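Local coordinates for protein type III Pentaketide Synthase (Neurospora crassa, PDB 3EUO) that probably catalyses acyl transfer as a type III polyketide synthase of the chalcone/stilbene synthase family, building pentaketide products, at residues 279-284 with 357-362. Numbering follows the deposited sequence.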
ATOM      1  N   ASP A 279      22.428  18.280  17.448  1.00 26.79           N
ATOM      2  CA  ASP A 279      22.312  19.581  18.111  1.00 27.48           C
ATOM      3  C   ASP A 279      21.099  19.658  19.047  1.00 27.52           C
ATOM      4  O   ASP A 279      21.081  20.460  19.984  1.00 27.97           O
ATOM      5  CB  ASP A 279      22.270  20.715  17.078  1.00 27.56           C
ATOM      6  CG  ASP A 279      23.574  20.846  16.286  1.00 29.04           C
ATOM      7  OD1 ASP A 279      24.623  20.325  16.732  1.00 30.32           O
ATOM      8  OD2 ASP A 279      23.548  21.481  15.207  1.00 30.39           O
ATOM      9  N   GLN A 280      20.094  18.823  18.795  1.00 27.34           N
ATOM     10  CA  GLN A 280      18.902  18.756  19.641  1.00 27.43           C
ATOM     11  C   GLN A 280      19.124  17.892  20.884  1.00 27.13           C
ATOM     12  O   GLN A 280      18.354  17.970  21.845  1.00 27.32           O
ATOM     13  CB  GLN A 280      17.706  18.207  18.850  1.00 27.24           C
ATOM     14  CG  GLN A 280      17.319  19.032  17.637  1.00 28.17           C
ATOM     15  CD  GLN A 280      16.344  18.312  16.723  1.00 28.19           C
ATOM     16  OE1 GLN A 280      15.351  17.729  17.179  1.00 28.13           O
ATOM     17  NE2 GLN A 280      16.619  18.350  15.420  1.00 29.03           N
ATOM     18  N   LEU A 281      20.173  17.070  20.859  1.00 26.52           N
ATOM     19  CA  LEU A 281      20.426  16.111  21.935  1.00 26.28           C
ATOM     20  C   LEU A 281      21.448  16.613  22.958  1.00 25.75           C
ATOM     21  O   LEU A 281      22.442  17.239  22.581  1.00 25.55           O
ATOM     22  CB  LEU A 281      20.882  14.761  21.364  1.00 26.17           C
ATOM     23  CG  LEU A 281      20.016  14.055  20.312  1.00 27.61           C
ATOM     24  CD1 LEU A 281      20.496  12.638  20.123  1.00 27.49           C
ATOM     25  CD2 LEU A 281      18.529  14.063  20.671  1.00 28.18           C
ATOM     26  N   PRO A 282      21.201  16.340  24.254  1.00 25.74           N
ATOM     27  CA  PRO A 282      22.139  16.648  25.342  1.00 25.61           C
ATOM     28  C   PRO A 282      23.451  15.872  25.218  1.00 25.52           C
ATOM     29  O   PRO A 282      23.537  14.925  24.431  1.00 25.20           O
ATOM     30  CB  PRO A 282      21.390  16.178  26.596  1.00 25.72           C
ATOM     31  CG  PRO A 282      19.976  16.123  26.210  1.00 25.78           C
ATOM     32  CD  PRO A 282      19.970  15.719  24.772  1.00 25.52           C
ATOM     33  N   SER A 283      24.454  16.269  26.006  1.00 25.34           N
ATOM     34  CA  SER A 283      25.768  15.625  25.986  1.00 25.43           C
ATOM     35  C   SER A 283      25.732  14.157  26.397  1.00 25.23           C
ATOM     36  O   SER A 283      26.566  13.365  25.962  1.00 25.35           O
ATOM     37  CB  SER A 283      26.774  16.389  26.859  1.00 25.47           C
ATOM     38  OG  SER A 283      26.289  16.584  28.173  1.00 26.52           O
ATOM     39  N   SER A 284      24.764  13.803  27.238  1.00 25.23           N
ATOM     40  CA  SER A 284      24.631  12.430  27.731  1.00 25.20           C
ATOM     41  C   SER A 284      24.016  11.464  26.709  1.00 24.80           C
ATOM     42  O   SER A 284      23.875  10.267  26.981  1.00 24.30           O
ATOM     43  CB  SER A 284      23.854  12.412  29.051  1.00 25.28           C
ATOM     44  OG  SER A 284      22.663  13.170  28.951  1.00 27.22           O
ATOM     45  N   LYS A 357      16.423   5.461  29.639  1.00 22.65           N
ATOM     46  CA  LYS A 357      16.884   6.508  28.734  1.00 21.61           C
ATOM     47  C   LYS A 357      15.759   7.405  28.231  1.00 21.03           C
ATOM     48  O   LYS A 357      14.633   6.956  28.010  1.00 20.61           O
ATOM     49  CB  LYS A 357      17.665   5.904  27.564  1.00 21.69           C
ATOM     50  CG  LYS A 357      18.844   5.020  27.985  1.00 21.66           C
ATOM     51  CD  LYS A 357      19.754   5.701  29.021  1.00 22.68           C
ATOM     52  CE  LYS A 357      21.041   4.910  29.245  1.00 23.22           C
ATOM     53  NZ  LYS A 357      20.798   3.537  29.751  1.00 24.40           N
ATOM     54  N   GLU A 358      16.094   8.678  28.051  1.00 19.84           N
ATOM     55  CA  GLU A 358      15.165   9.695  27.577  1.00 19.63           C
ATOM     56  C   GLU A 358      15.021   9.645  26.058  1.00 18.57           C
ATOM     57  O   GLU A 358      14.081  10.215  25.496  1.00 18.04           O
ATOM     58  CB  GLU A 358      15.674  11.070  28.004  1.00 19.97           C
ATOM     59  CG  GLU A 358      14.613  12.134  28.109  1.00 23.62           C
ATOM     60  CD  GLU A 358      14.930  13.180  29.171  1.00 26.41           C
ATOM     61  OE1 GLU A 358      15.871  12.978  29.977  1.00 28.16           O
ATOM     62  OE2 GLU A 358      14.221  14.204  29.200  1.00 28.80           O
ATOM     63  N   TYR A 359      15.966   8.978  25.402  1.00 17.50           N
ATOM     64  CA  TYR A 359      15.991   8.912  23.945  1.00 17.28           C
ATOM     65  C   TYR A 359      16.103   7.474  23.480  1.00 16.84           C
ATOM     66  O   TYR A 359      16.901   6.693  24.007  1.00 16.84           O
ATOM     67  CB  TYR A 359      17.122   9.772  23.372  1.00 17.53           C
ATOM     68  CG  TYR A 359      16.946  11.246  23.653  1.00 18.14           C
ATOM     69  CD1 TYR A 359      16.280  12.077  22.747  1.00 17.69           C
ATOM     70  CD2 TYR A 359      17.435  11.813  24.832  1.00 18.51           C
ATOM     71  CE1 TYR A 359      16.100  13.431  23.013  1.00 18.85           C
ATOM     72  CE2 TYR A 359      17.255  13.161  25.105  1.00 17.76           C
ATOM     73  CZ  TYR A 359      16.602  13.963  24.189  1.00 18.47           C
ATOM     74  OH  TYR A 359      16.430  15.297  24.461  1.00 19.40           O
ATOM     75  N   VAL A 360      15.296   7.139  22.478  1.00 16.22           N
ATOM     76  CA  VAL A 360      15.120   5.764  22.035  1.00 15.44           C
ATOM     77  C   VAL A 360      15.344   5.692  20.533  1.00 14.96           C
ATOM     78  O   VAL A 360      14.762   6.465  19.767  1.00 14.78           O
ATOM     79  CB  VAL A 360      13.693   5.240  22.379  1.00 15.35           C
ATOM     80  CG1 VAL A 360      13.547   3.765  22.041  1.00 15.16           C
ATOM     81  CG2 VAL A 360      13.370   5.479  23.851  1.00 15.89           C
ATOM     82  N   VAL A 361      16.205   4.774  20.115  1.00 14.46           N
ATOM     83  CA  VAL A 361      16.423   4.547  18.700  1.00 14.26           C
ATOM     84  C   VAL A 361      15.541   3.378  18.272  1.00 14.38           C
ATOM     85  O   VAL A 361      15.620   2.301  18.866  1.00 14.03           O
ATOM     86  CB  VAL A 361      17.912   4.254  18.397  1.00 14.40           C
ATOM     87  CG1 VAL A 361      18.113   3.954  16.927  1.00 13.87           C
ATOM     88  CG2 VAL A 361      18.783   5.437  18.817  1.00 15.28           C
ATOM     89  N   GLY A 362      14.700   3.600  17.261  1.00 13.87           N
ATOM     90  CA  GLY A 362      13.881   2.534  16.695  1.00 14.86           C
ATOM     91  C   GLY A 362      14.558   2.035  15.432  1.00 14.63           C
ATOM     92  O   GLY A 362      15.106   2.830  14.677  1.00 14.06           O
TER
HETATM   93  O   HOH W   1      15.523  16.753  22.271  1.00 27.33           O
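With CG anti to the carbonyl carbon (chi1 -64°), the phenol of Tyr359 leaves its strand toward the loop at 279-284, where it meets Leu281 and Pro282. Leu281 takes the same staggered position (chi1 -54°), and the two side chains run past each other in opposite senses, which brings the leucine CD2 methyl to 3.4 Å from Tyr359 CE1. Pro282 approaches head-on: its CD lies 3.7 Å from Tyr359 CE2, and its CG is somewhat farther off. Both aliphatic groups meet the ring obliquely and lie on the same side of its plane, the leucine methyl by CE1 and the proline CD by CE2 and the hydroxyl. Tyr359 opens strand 359-366 of the large mixed sheet of this thiolase-like fold, between strands 370-378 and 292-295, whereas Leu281 and Pro282 belong to the loop that follows helix 258-277. The contact joins the connection between that helix and the edge strand 292-295 to the next strand in, 359-366. The hydroxyl of Tyr359 stops 3.6 Å from Pro282 CD and reaches the loop backbone through a water. That water sits in the ring plane at the edge, 2.8 Å from Tyr359 OH, and donates to Gln280 O at 3.1 Å. A leucine in place of Tyr359 would probably leave this water without its hydroxyl partner and open a gap beside Pro282. Phe291 touches both Leu281 and Tyr359, the ring of Tyr285 meets that of Tyr359 edge-to-face, and Leu281 also rests on Leu274 of helix 258-277 and Met375 of strand 370-378.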